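Dipeptidase AC. Metallo peptidase. MEROPS family M19 (Rhodobacter sphaeroides, PDB 3LY0) probably hydrolyses dipeptides at a site with two zinc ions, and is captured here with a phosphinate mimic of L-Ala-D-Ala bound. Local coordinates at residues G101-M106 with G112-C117; A121-C126 with G349-T354; A146-L151 with T170-G175; R287-L292 with D299-G304; Q314-V319 with P323-A328. One frame throughout, in Å; residues are numbered along the deposited sequence.

Contact 1. Residues G101-M106 with G112-C117; sequences GHLLWM and GRFKVC
The ring of Phe114 is the flat group on which this contact turns: the methyl CE of Met106 lies over one face, while CD1 of Leu103 comes to its edge, near the ring plane. Helix 89-109 here packs on strand 114-116, the short strand that follows it, added alongside the start of barrel strand 132-139, with short axes 8.4 Å apart and running 137° from one another. Met106 CE stands 4.3 Å from the Phe114 ring centroid, 26° off the ring normal, which makes a CH-pi contact; Met106 SD is farther, 5.5 Å from that centroid and oblique, a looser Met-aromatic approach. The bend of the methionine chain at chi3 (58°) turns the methyl back over the ring, and Met106 CB also touches the rim, 4.0 Å from Phe114 CE2. An unbranched, flexible thioether suits this place, since it can fold so that both CB and CE of Met106 touch the ring. Leu103 crosses the phenylalanine at about a right angle, its CD1 reaching 3.9 Å from Phe114 CZ. Trp31 and Phe55 both meet the Phe114 ring edge-to-face, and Leu17 of helix 16-22 covers Leu103 and Met106, so the aromatic ring sits in an apolar layer between helices and sheet. Next along the strand, beta-branched Val116 offers a compact methyl to the same leucine, which touches both strand residues. Val116 CG2 comes to 3.9 Å from Leu103 CG and 4.1 Å from the backbone Leu103 O.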
# COMPACT_ATOMS: atom_id res chain seq x y z
N GLY A 101 -15.73 -5.58 7.37
CA GLY A 101 -17.09 -5.14 7.65
C GLY A 101 -17.24 -3.63 7.58
O GLY A 101 -18.26 -3.13 7.10
N HIS A 102 -16.24 -2.90 8.05
CA HIS A 102 -16.25 -1.43 7.94
C HIS A 102 -16.18 -0.99 6.48
O HIS A 102 -16.81 -0.01 6.09
CB HIS A 102 -15.08 -0.81 8.71
CG HIS A 102 -15.24 -0.87 10.20
ND1 HIS A 102 -16.36 -0.38 10.84
CD2 HIS A 102 -14.41 -1.33 11.16
CE1 HIS A 102 -16.22 -0.55 12.14
NE2 HIS A 102 -15.05 -1.13 12.37
N LEU A 103 -15.42 -1.72 5.66
CA LEU A 103 -15.27 -1.36 4.26
C LEU A 103 -16.61 -1.50 3.54
O LEU A 103 -17.02 -0.62 2.78
CB LEU A 103 -14.20 -2.22 3.58
CG LEU A 103 -13.88 -1.90 2.13
CD1 LEU A 103 -13.31 -0.49 2.02
CD2 LEU A 103 -12.91 -2.91 1.54
N LEU A 104 -17.32 -2.60 3.79
CA LEU A 104 -18.63 -2.78 3.18
C LEU A 104 -19.60 -1.73 3.71
O LEU A 104 -20.41 -1.17 2.95
CB LEU A 104 -19.20 -4.18 3.41
CG LEU A 104 -18.56 -5.33 2.64
CD1 LEU A 104 -19.43 -6.58 2.74
CD2 LEU A 104 -18.33 -4.96 1.18
N TRP A 105 -19.52 -1.47 5.01
CA TRP A 105 -20.33 -0.41 5.60
C TRP A 105 -20.10 0.94 4.92
O TRP A 105 -21.05 1.68 4.67
CB TRP A 105 -20.12 -0.30 7.11
CG TRP A 105 -20.74 0.94 7.63
CD1 TRP A 105 -22.05 1.11 7.97
CD2 TRP A 105 -20.12 2.21 7.78
NE1 TRP A 105 -22.27 2.41 8.35
CE2 TRP A 105 -21.10 3.11 8.24
CE3 TRP A 105 -18.81 2.68 7.59
CZ2 TRP A 105 -20.83 4.45 8.52
CZ3 TRP A 105 -18.53 4.02 7.87
CH2 TRP A 105 -19.54 4.88 8.32
N MET A 106 -18.85 1.28 4.62
CA MET A 106 -18.53 2.55 3.96
C MET A 106 -19.33 2.72 2.67
O MET A 106 -19.83 3.80 2.34
CB MET A 106 -17.03 2.66 3.65
CG MET A 106 -16.13 2.92 4.85
SD MET A 106 -14.33 2.65 4.51
CE MET A 106 -14.03 3.81 3.13
N GLY A 112 -23.83 5.24 -2.81
CA GLY A 112 -23.44 5.25 -4.21
C GLY A 112 -22.23 6.10 -4.57
O GLY A 112 -21.79 6.09 -5.72
N ARG A 113 -21.71 6.85 -3.61
CA ARG A 113 -20.55 7.73 -3.86
C ARG A 113 -19.22 7.01 -3.68
O ARG A 113 -18.16 7.56 -3.98
CB ARG A 113 -20.61 8.94 -2.94
CG ARG A 113 -21.78 9.87 -3.25
CD ARG A 113 -21.75 11.07 -2.33
NE ARG A 113 -22.07 10.70 -0.96
CZ ARG A 113 -21.67 11.39 0.11
NH1 ARG A 113 -20.93 12.48 -0.05
NH2 ARG A 113 -22.00 10.99 1.33
N PHE A 114 -19.29 5.77 -3.19
CA PHE A 114 -18.11 4.94 -2.99
C PHE A 114 -18.50 3.53 -3.37
O PHE A 114 -19.61 3.09 -3.05
CB PHE A 114 -17.68 4.98 -1.52
CG PHE A 114 -16.55 4.03 -1.17
CD1 PHE A 114 -15.26 4.27 -1.63
CD2 PHE A 114 -16.77 2.93 -0.37
CE1 PHE A 114 -14.21 3.42 -1.30
CE2 PHE A 114 -15.72 2.06 -0.03
CZ PHE A 114 -14.45 2.31 -0.50
N LYS A 115 -17.62 2.82 -4.06
CA LYS A 115 -17.94 1.45 -4.46
C LYS A 115 -16.74 0.54 -4.25
O LYS A 115 -15.64 0.85 -4.71
CB LYS A 115 -18.36 1.39 -5.93
CG LYS A 115 -18.73 -0.01 -6.40
CD LYS A 115 -19.03 -0.07 -7.90
CE LYS A 115 -19.21 -1.50 -8.38
NZ LYS A 115 -20.33 -2.21 -7.69
N VAL A 116 -16.97 -0.59 -3.58
CA VAL A 116 -15.97 -1.65 -3.50
C VAL A 116 -15.97 -2.38 -4.83
O VAL A 116 -16.98 -2.96 -5.23
CB VAL A 116 -16.25 -2.61 -2.33
CG1 VAL A 116 -15.26 -3.76 -2.34
CG2 VAL A 116 -16.19 -1.85 -1.01
N CYS A 117 -14.85 -2.32 -5.54
CA CYS A 117 -14.75 -2.90 -6.87
C CYS A 117 -14.07 -4.25 -6.87
O CYS A 117 -13.11 -4.48 -6.13
CB CYS A 117 -14.00 -1.96 -7.81
SG CYS A 117 -14.82 -0.37 -8.14

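Contact 2. Residues A121-C126 with G349-T354; sequences AEVRSC and GLLERT. Unlike the reference sequence in segment 349-354: Thr354 (reference Ser).
Arg124 and Glu352 meet in a two-pronged salt bridge across two nearly antiparallel helices. The arginine grips side-on: Arg124 NE bonds Glu352 OE1 at 2.8 Å, and Arg124 NH1 bonds Glu352 OE2 at 3.0 Å. Both bonds are close to straight, and both acceptors lie near the guanidinium plane. The carboxylate is not coplanar with it, however; the planes are turned 51° apart, and each oxygen is approached from above the carboxylate plane. Long side chains suit this job, because the helix axes are 10.5 Å apart. The arginine is extended from CG to NE and the glutamate beyond CG, and they cross at about a right angle.

Beside the ion pair lies an apolar contact, Val123 CG2 to Leu351 CD1 at 4.2 Å. These buried residues, each next in sequence to a charged partner, supply branched hydrocarbon where the helices face the interior. Gly349 sits close to Arg124, its N 4.0 Å from Arg124 NH1. Farther out, Tyr348 touches both Val123 and Arg124, and Cys117, just after strand 114-116, packs under Val123.

The chemistry is therefore layered. Two bonds fix the rotation of the guanidinium, but the glutamate is exposed, so water would be expected to weaken the attraction; the leucine-valine contact adds packing that needs no charge in joining helix 120-129 to the C-terminal helix 336-354.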
# COMPACT_ATOMS: atom_id res chain seq x y z
N ALA A 121 -12.98 -3.48 -14.86
CA ALA A 121 -14.05 -2.76 -15.54
C ALA A 121 -14.82 -1.89 -14.55
O ALA A 121 -15.19 -0.76 -14.86
CB ALA A 121 -14.99 -3.73 -16.26
N GLU A 122 -15.07 -2.42 -13.35
CA GLU A 122 -15.76 -1.64 -12.34
C GLU A 122 -14.94 -0.43 -11.91
O GLU A 122 -15.46 0.67 -11.74
CB GLU A 122 -16.12 -2.50 -11.13
CG GLU A 122 -17.26 -3.49 -11.40
CD GLU A 122 -17.53 -4.45 -10.25
OE1 GLU A 122 -16.82 -4.42 -9.22
OE2 GLU A 122 -18.49 -5.25 -10.37
N VAL A 123 -13.64 -0.64 -11.72
CA VAL A 123 -12.77 0.47 -11.37
C VAL A 123 -12.81 1.57 -12.44
O VAL A 123 -12.95 2.75 -12.11
CB VAL A 123 -11.32 -0.01 -11.16
CG1 VAL A 123 -10.40 1.19 -10.99
CG2 VAL A 123 -11.24 -0.95 -9.96
N ARG A 124 -12.69 1.19 -13.70
CA ARG A 124 -12.72 2.18 -14.78
C ARG A 124 -14.07 2.88 -14.89
O ARG A 124 -14.12 4.07 -15.21
CB ARG A 124 -12.34 1.55 -16.12
CG ARG A 124 -10.87 1.16 -16.25
CD ARG A 124 -10.54 0.91 -17.71
NE ARG A 124 -9.21 0.38 -17.94
CZ ARG A 124 -8.12 1.15 -18.09
NH1 ARG A 124 -6.95 0.58 -18.32
NH2 ARG A 124 -8.22 2.47 -18.00
N SER A 125 -15.15 2.16 -14.62
CA SER A 125 -16.47 2.76 -14.67
C SER A 125 -16.59 3.79 -13.56
O SER A 125 -17.10 4.88 -13.77
CB SER A 125 -17.56 1.69 -14.56
OG SER A 125 -18.84 2.28 -14.69
N CYS A 126 -16.09 3.44 -12.38
CA CYS A 126 -16.08 4.40 -11.27
C CYS A 126 -15.30 5.66 -11.63
O CYS A 126 -15.73 6.77 -11.31
CB CYS A 126 -15.49 3.76 -10.01
SG CYS A 126 -16.59 2.59 -9.19
N GLY A 349 -3.99 -0.29 -15.76
CA GLY A 349 -3.36 -1.28 -16.62
C GLY A 349 -2.86 -2.48 -15.84
O GLY A 349 -3.06 -3.62 -16.25
N LEU A 350 -2.21 -2.23 -14.70
CA LEU A 350 -1.73 -3.31 -13.85
C LEU A 350 -2.89 -4.23 -13.42
O LEU A 350 -2.76 -5.46 -13.43
CB LEU A 350 -1.00 -2.72 -12.63
CG LEU A 350 -0.47 -3.71 -11.57
CD1 LEU A 350 -1.57 -4.23 -10.65
CD2 LEU A 350 0.28 -4.87 -12.22
N LEU A 351 -4.01 -3.63 -13.03
CA LEU A 351 -5.16 -4.42 -12.61
C LEU A 351 -5.63 -5.32 -13.74
O LEU A 351 -5.95 -6.48 -13.52
CB LEU A 351 -6.30 -3.54 -12.11
CG LEU A 351 -6.00 -2.71 -10.86
CD1 LEU A 351 -7.20 -1.81 -10.55
CD2 LEU A 351 -5.64 -3.59 -9.68
N GLU A 352 -5.63 -4.80 -14.96
CA GLU A 352 -6.07 -5.59 -16.11
C GLU A 352 -5.10 -6.73 -16.38
O GLU A 352 -5.51 -7.85 -16.69
CB GLU A 352 -6.28 -4.69 -17.33
CG GLU A 352 -7.46 -3.73 -17.16
CD GLU A 352 -7.59 -2.72 -18.29
OE1 GLU A 352 -8.73 -2.27 -18.54
OE2 GLU A 352 -6.57 -2.37 -18.91
N ARG A 353 -3.80 -6.45 -16.25
CA ARG A 353 -2.79 -7.49 -16.44
C ARG A 353 -2.85 -8.58 -15.38
O ARG A 353 -2.40 -9.70 -15.63
CB ARG A 353 -1.39 -6.89 -16.48
CG ARG A 353 -1.14 -5.93 -17.63
CD ARG A 353 0.34 -5.71 -17.87
NE ARG A 353 1.04 -5.06 -16.75
CZ ARG A 353 0.93 -3.77 -16.44
NH1 ARG A 353 0.13 -2.98 -17.15
NH2 ARG A 353 1.61 -3.26 -15.43
N THR A 354 -3.40 -8.26 -14.22
CA THR A 354 -3.38 -9.18 -13.07
C THR A 354 -4.68 -9.95 -12.92
O THR A 354 -4.68 -11.17 -12.71
CB THR A 354 -3.18 -8.39 -11.78
OG1 THR A 354 -1.91 -7.74 -11.83
CG2 THR A 354 -3.20 -9.33 -10.58

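Contact 3. Residues A146-L151 with T170-G175; sequences ADLDAL and TVFGHG
Ala146 and Val171 bring their backbones to 6.3 Å between CA atoms, the first just ahead of helix 149-157, the second inside a type I beta turn from Thr170 to Gly173. Alanine is small enough for this approach, and its CB lies 4.3 Å from Val171 CG2. The fuller contact is Leu148 on Phe172: the leucine methyl CD2 comes obliquely to the ring, 3.7 Å from Phe172 CE1. With CG beside its backbone N (chi1 -59°), the phenylalanine swings its ring out of the turn so that CE1 also approaches Ala146 CA, at 4.2 Å. Val171 CG2 rests 3.5 Å above the centre of one ring face, covering that face from within the turn.

Each side carries its own brace. Asp147 OD2 accepts from Asp149 N in an Asx turn leading into the helix, and Thr170 OG1 accepts from Phe172 N in an ST turn, at 3.0 Å. Helix 192-204 covers the contact, with Leu197 on Phe172 and Arg196 NH1 bonded to Ala146 O.

The turn belongs to the loop that carries ligand-pocket residue Trp166. The direct contact is apolar and depends on shape, while polar bonds link both sides indirectly through Arg196 and Thr191.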
# COMPACT_ATOMS: atom_id res chain seq x y z
N ALA A 146 -2.79 -21.69 7.15
CA ALA A 146 -1.88 -22.34 6.22
C ALA A 146 -2.61 -23.28 5.24
O ALA A 146 -2.14 -23.55 4.14
CB ALA A 146 -0.79 -23.10 6.98
N ASP A 147 -3.79 -23.74 5.65
CA ASP A 147 -4.65 -24.56 4.81
C ASP A 147 -5.23 -23.79 3.61
O ASP A 147 -5.65 -24.38 2.61
CB ASP A 147 -5.79 -25.11 5.67
CG ASP A 147 -6.43 -24.02 6.51
OD1 ASP A 147 -6.01 -23.81 7.68
OD2 ASP A 147 -7.31 -23.33 5.98
N LEU A 148 -5.24 -22.46 3.73
CA LEU A 148 -5.75 -21.56 2.70
C LEU A 148 -7.27 -21.48 2.57
O LEU A 148 -7.79 -20.81 1.68
CB LEU A 148 -5.13 -21.84 1.33
CG LEU A 148 -3.60 -21.83 1.27
CD1 LEU A 148 -3.14 -21.97 -0.17
CD2 LEU A 148 -3.04 -20.57 1.87
N ASP A 149 -8.00 -22.18 3.44
CA ASP A 149 -9.46 -22.19 3.31
C ASP A 149 -10.04 -20.79 3.34
O ASP A 149 -10.98 -20.49 2.59
CB ASP A 149 -10.10 -23.02 4.43
CG ASP A 149 -10.13 -24.49 4.13
OD1 ASP A 149 -9.64 -24.91 3.05
OD2 ASP A 149 -10.66 -25.23 4.98
N ALA A 150 -9.51 -19.94 4.22
CA ALA A 150 -10.05 -18.59 4.34
C ALA A 150 -9.70 -17.70 3.16
O ALA A 150 -10.34 -16.67 2.96
CB ALA A 150 -9.63 -17.95 5.65
N LEU A 151 -8.67 -18.05 2.39
CA LEU A 151 -8.38 -17.31 1.17
C LEU A 151 -9.59 -17.35 0.24
O LEU A 151 -9.97 -16.34 -0.34
CB LEU A 151 -7.13 -17.86 0.47
CG LEU A 151 -6.66 -17.08 -0.76
CD1 LEU A 151 -6.09 -15.75 -0.32
CD2 LEU A 151 -5.60 -17.88 -1.53
N THR A 170 4.76 -14.49 9.57
CA THR A 170 3.48 -15.18 9.40
C THR A 170 3.76 -16.64 9.06
O THR A 170 4.91 -17.02 8.87
CB THR A 170 2.65 -14.59 8.25
OG1 THR A 170 3.24 -14.95 6.99
CG2 THR A 170 2.54 -13.07 8.37
N VAL A 171 2.71 -17.46 8.98
CA VAL A 171 2.88 -18.85 8.56
C VAL A 171 3.36 -18.96 7.11
O VAL A 171 3.69 -20.05 6.65
CB VAL A 171 1.59 -19.68 8.74
CG1 VAL A 171 1.19 -19.73 10.21
CG2 VAL A 171 0.45 -19.12 7.89
N PHE A 172 3.39 -17.84 6.40
CA PHE A 172 3.67 -17.85 4.96
C PHE A 172 5.08 -17.38 4.61
O PHE A 172 5.55 -17.59 3.51
CB PHE A 172 2.65 -16.98 4.22
CG PHE A 172 1.24 -17.42 4.42
CD1 PHE A 172 0.80 -18.62 3.88
CD2 PHE A 172 0.35 -16.65 5.16
CE1 PHE A 172 -0.49 -19.06 4.08
CE2 PHE A 172 -0.95 -17.09 5.36
CZ PHE A 172 -1.37 -18.28 4.82
N GLY A 173 5.73 -16.72 5.56
CA GLY A 173 7.01 -16.11 5.29
C GLY A 173 7.29 -14.96 6.22
O GLY A 173 6.66 -14.82 7.28
N HIS A 174 8.26 -14.14 5.82
CA HIS A 174 8.84 -13.15 6.71
C HIS A 174 8.92 -11.76 6.11
O HIS A 174 9.32 -11.59 4.96
CB HIS A 174 10.23 -13.63 7.14
CG HIS A 174 10.21 -14.97 7.80
ND1 HIS A 174 9.96 -15.12 9.14
CD2 HIS A 174 10.33 -16.21 7.28
CE1 HIS A 174 9.96 -16.41 9.44
NE2 HIS A 174 10.18 -17.10 8.33
N GLY A 175 8.52 -10.78 6.92
CA GLY A 175 8.60 -9.38 6.54
C GLY A 175 9.84 -8.71 7.10
O GLY A 175 10.48 -9.20 8.04

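Contact 4. Residues R287-L292 with D299-G304; sequences RHLDHL and DHVGMG
Leu292, which packs on Val301, is anchored in its helix by a bond from its own N to His288 O at 2.9 Å, while the strand opposite offers Val301 O to Asn346 ND2. Between these two backbones the contact is mostly apolar. It is a helix-strand layer of the beta/alpha barrel: helix 283-296 lies against strand 301-303, axes 9.5 Å apart and directions 149° from each other, the chain having turned back between them. Val301 is the centre. Its CG1 touches both leucines, 4.1 Å from Leu289 CD2 and 4.2 Å from Leu292 CB, while Val301 CG2 sits at Leu292 CB and 3.8 Å from the carbonyl Leu292 O. A beta-branched residue fits here because its two methyls, carried close to the backbone, spread along the helix. Leu289 and Leu292, three residues apart (i, i+3), lie on the same side of the helix, and Leu263 of the neighbouring strand 260-263 touches both.

Met303 begins by pointing from the helix, yet its chain is bent at chi2 (-69°) and chi3, and the methyl curls back. Such flexibility suits a residue lying between layers, for Met303 also touches Val9 and Asp11. Its backbone bonds with Gly12, joining the last barrel strand to the first, and its side chain is about 9 Å from those of the zinc ligands His13 and His233. The Met303 side chain crosses that of Leu289 at about a right angle, its CE 4.0 Å from Leu289 CD2.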
# COMPACT_ATOMS: atom_id res chain seq x y z
N ARG A 287 13.06 12.80 -6.48
CA ARG A 287 14.25 11.97 -6.59
C ARG A 287 13.82 10.51 -6.70
O ARG A 287 14.28 9.78 -7.57
CB ARG A 287 15.11 12.18 -5.34
CG ARG A 287 16.55 11.73 -5.47
CD ARG A 287 17.38 12.31 -4.33
NE ARG A 287 17.11 13.74 -4.12
CZ ARG A 287 16.78 14.30 -2.95
NH1 ARG A 287 16.67 13.55 -1.85
NH2 ARG A 287 16.55 15.60 -2.88
N HIS A 288 12.93 10.08 -5.81
CA HIS A 288 12.45 8.70 -5.87
C HIS A 288 11.65 8.43 -7.14
O HIS A 288 11.84 7.41 -7.78
CB HIS A 288 11.61 8.37 -4.64
CG HIS A 288 12.42 8.01 -3.45
ND1 HIS A 288 12.85 6.72 -3.19
CD2 HIS A 288 12.92 8.78 -2.45
CE1 HIS A 288 13.57 6.72 -2.08
NE2 HIS A 288 13.62 7.95 -1.61
N LEU A 289 10.77 9.36 -7.51
CA LEU A 289 9.98 9.15 -8.72
C LEU A 289 10.86 9.05 -9.95
O LEU A 289 10.68 8.16 -10.77
CB LEU A 289 8.93 10.25 -8.91
CG LEU A 289 7.69 10.14 -8.03
CD1 LEU A 289 6.84 11.39 -8.19
CD2 LEU A 289 6.87 8.89 -8.39
N ASP A 290 11.85 9.93 -10.07
CA ASP A 290 12.76 9.86 -11.20
C ASP A 290 13.47 8.52 -11.24
O ASP A 290 13.62 7.92 -12.30
CB ASP A 290 13.83 10.95 -11.12
CG ASP A 290 13.34 12.31 -11.60
OD1 ASP A 290 12.24 12.42 -12.18
OD2 ASP A 290 14.09 13.29 -11.38
N HIS A 291 13.95 8.07 -10.08
CA HIS A 291 14.70 6.82 -10.04
C HIS A 291 13.81 5.64 -10.43
O HIS A 291 14.22 4.77 -11.20
CB HIS A 291 15.34 6.59 -8.67
CG HIS A 291 16.34 5.48 -8.66
ND1 HIS A 291 17.68 5.69 -8.90
CD2 HIS A 291 16.20 4.15 -8.47
CE1 HIS A 291 18.32 4.54 -8.84
NE2 HIS A 291 17.45 3.59 -8.59
N LEU A 292 12.60 5.61 -9.88
CA LEU A 292 11.66 4.55 -10.19
C LEU A 292 11.27 4.56 -11.66
O LEU A 292 11.28 3.53 -12.32
CB LEU A 292 10.41 4.65 -9.31
CG LEU A 292 10.65 4.41 -7.81
CD1 LEU A 292 9.41 4.78 -7.02
CD2 LEU A 292 11.02 2.96 -7.55
N ASP A 299 5.45 3.24 -17.52
CA ASP A 299 4.18 2.54 -17.37
C ASP A 299 4.07 1.75 -16.08
O ASP A 299 3.05 1.12 -15.82
CB ASP A 299 3.96 1.59 -18.55
CG ASP A 299 3.80 2.32 -19.87
OD1 ASP A 299 2.83 3.10 -20.01
OD2 ASP A 299 4.64 2.10 -20.76
N HIS A 300 5.11 1.78 -15.25
CA HIS A 300 5.18 0.84 -14.13
C HIS A 300 5.37 1.49 -12.77
O HIS A 300 5.84 0.85 -11.83
CB HIS A 300 6.27 -0.21 -14.40
CG HIS A 300 6.08 -0.92 -15.70
ND1 HIS A 300 5.12 -1.89 -15.88
CD2 HIS A 300 6.72 -0.80 -16.89
CE1 HIS A 300 5.17 -2.33 -17.13
NE2 HIS A 300 6.14 -1.69 -17.76
N VAL A 301 5.01 2.76 -12.69
CA VAL A 301 5.11 3.54 -11.45
C VAL A 301 3.80 4.27 -11.19
O VAL A 301 3.16 4.78 -12.12
CB VAL A 301 6.24 4.58 -11.53
CG1 VAL A 301 6.36 5.30 -10.20
CG2 VAL A 301 7.54 3.92 -11.93
N GLY A 302 3.37 4.31 -9.94
CA GLY A 302 2.21 5.11 -9.58
C GLY A 302 2.33 5.57 -8.15
O GLY A 302 3.43 5.60 -7.59
N MET A 303 1.20 5.96 -7.55
CA MET A 303 1.19 6.38 -6.16
C MET A 303 0.81 5.22 -5.25
O MET A 303 -0.05 4.40 -5.60
CB MET A 303 0.19 7.52 -5.94
CG MET A 303 0.34 8.70 -6.90
SD MET A 303 1.84 9.72 -6.68
CE MET A 303 2.87 9.14 -8.03
N GLY A 304 1.44 5.18 -4.08
CA GLY A 304 1.12 4.23 -3.02
C GLY A 304 1.21 4.94 -1.68
O GLY A 304 2.07 4.60 -0.85

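Contact 5. Residues Q314-V319 with P323-A328; sequences QGIADV and PALQAA
Ile316 and Leu325 run in the same general direction and converge toward their tips, methyl to methyl: the CA atoms are 6.4 Å apart, but Ile316 CD1 and Leu325 CD2 come to 4.3 Å. The isoleucine gets there by an extended chain (chi2 173°), which carries its CD1 far from the loop backbone. Leucine answers with a branched end, and that same CD2 methyl reaches Met303 SD of the preceding strand, so it is covered on more than one flank. Both residues are buried, and long aliphatic side chains suit a place where the loop lies against the helix.

The remaining touches pair a backbone oxygen with hydrocarbon. Ala324 turns its CB toward the loop and ends 3.9 Å from Gly315 O; so small a side chain lets the helix come near. Pro323 CD lies 4.4 Å from Val319 O. In the first turn of helix 322-332 a proline costs little, because its missing N-H is not needed there for a helical bond.

Just after Ile316 the loop bends sharply. Asp318 N bonds Ile316 O at 2.8 Å around Ala317, whose positive phi (72°) fits a classic gamma turn. Asp318 OD1 also bonds Thr320 OG1, and Val319 is tied by its backbone to His39.

This loop follows the segment holding Asp306, Gly309 and Ala310 of the ligand pocket. Weak dispersion and close shape are the chemistry between loop and helix; directed bonds tie the loop to itself and to other parts of the chain, not to this helix face.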
# COMPACT_ATOMS: atom_id res chain seq x y z
N GLN A 314 5.16 17.45 4.78
CA GLN A 314 4.33 18.60 5.11
C GLN A 314 3.65 19.23 3.89
O GLN A 314 2.54 19.75 4.00
CB GLN A 314 5.14 19.65 5.88
CG GLN A 314 6.27 20.28 5.07
CD GLN A 314 7.20 21.14 5.92
OE1 GLN A 314 6.99 21.32 7.11
NE2 GLN A 314 8.25 21.67 5.29
N GLY A 315 4.31 19.16 2.74
CA GLY A 315 3.78 19.72 1.50
C GLY A 315 2.56 18.99 0.97
O GLY A 315 1.79 19.55 0.18
N ILE A 316 2.40 17.73 1.37
CA ILE A 316 1.19 16.97 1.04
C ILE A 316 0.19 17.04 2.20
O ILE A 316 -0.94 17.47 2.01
CB ILE A 316 1.53 15.51 0.71
CG1 ILE A 316 2.50 15.44 -0.48
CG2 ILE A 316 0.26 14.73 0.36
CD1 ILE A 316 3.03 14.03 -0.76
N ALA A 317 0.64 16.63 3.38
CA ALA A 317 -0.13 16.76 4.64
C ALA A 317 -1.33 15.83 4.81
O ALA A 317 -1.54 15.26 5.88
CB ALA A 317 -0.53 18.22 4.89
N ASP A 318 -2.14 15.70 3.76
CA ASP A 318 -3.28 14.79 3.78
C ASP A 318 -3.75 14.68 2.34
O ASP A 318 -3.08 15.16 1.43
CB ASP A 318 -4.39 15.34 4.69
CG ASP A 318 -4.74 16.78 4.38
OD1 ASP A 318 -5.12 17.06 3.22
OD2 ASP A 318 -4.61 17.62 5.28
N VAL A 319 -4.90 14.04 2.12
CA VAL A 319 -5.33 13.78 0.76
C VAL A 319 -5.61 15.06 -0.04
O VAL A 319 -5.54 15.05 -1.28
CB VAL A 319 -6.54 12.82 0.71
CG1 VAL A 319 -7.79 13.50 1.22
CG2 VAL A 319 -6.77 12.31 -0.72
N PRO A 323 -3.21 17.79 -5.12
CA PRO A 323 -2.97 18.80 -6.16
C PRO A 323 -1.62 19.50 -6.06
O PRO A 323 -0.98 19.75 -7.09
CB PRO A 323 -4.14 19.78 -5.97
CG PRO A 323 -5.24 18.93 -5.39
CD PRO A 323 -4.52 17.96 -4.47
N ALA A 324 -1.17 19.81 -4.84
CA ALA A 324 0.15 20.41 -4.66
C ALA A 324 1.26 19.47 -5.13
O ALA A 324 2.25 19.91 -5.72
CB ALA A 324 0.36 20.80 -3.20
N LEU A 325 1.10 18.18 -4.84
CA LEU A 325 2.06 17.19 -5.31
C LEU A 325 2.13 17.20 -6.84
O LEU A 325 3.21 17.21 -7.43
CB LEU A 325 1.67 15.80 -4.79
CG LEU A 325 2.40 14.60 -5.42
CD1 LEU A 325 3.90 14.69 -5.22
CD2 LEU A 325 1.87 13.28 -4.85
N GLN A 326 0.96 17.21 -7.47
CA GLN A 326 0.89 17.23 -8.93
C GLN A 326 1.56 18.47 -9.51
O GLN A 326 2.26 18.38 -10.51
CB GLN A 326 -0.55 17.11 -9.41
CG GLN A 326 -1.14 15.73 -9.17
CD GLN A 326 -2.52 15.58 -9.76
OE1 GLN A 326 -2.86 16.23 -10.75
NE2 GLN A 326 -3.34 14.72 -9.17
N ALA A 327 1.37 19.62 -8.86
CA ALA A 327 2.03 20.85 -9.30
C ALA A 327 3.55 20.74 -9.27
O ALA A 327 4.25 21.22 -10.18
CB ALA A 327 1.57 22.03 -8.47
N ALA A 328 4.09 20.13 -8.21
CA ALA A 328 5.54 19.93 -8.12
C ALA A 328 6.03 18.97 -9.20
O ALA A 328 7.10 19.16 -9.78
CB ALA A 328 5.92 19.41 -6.72

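In the fold
From the N terminus, contact 1 closes the short connection between helix 89-109 and strand 114-116. Contact 2 opens straight afterwards on helix 120-129 and closes only at the C-terminal helix 336-354, making the longest loop; the two touch through Cys117 and Lys115. Contacts 3, 4 and 5 nest inside that loop in series, and none crosses another. Contact 3 closes the 18-residue excursion through helix 149-157 and strand 159-163. Contact 4 joins a helix to the last barrel strand, touching contact 2 through His300 and Arg353 and contact 5 through Met303 and Leu325. Contact 5 closes the three-residue link into helix 322-332 from the loop after strand 301-303. Its loop and helix lead on to helix 336-354.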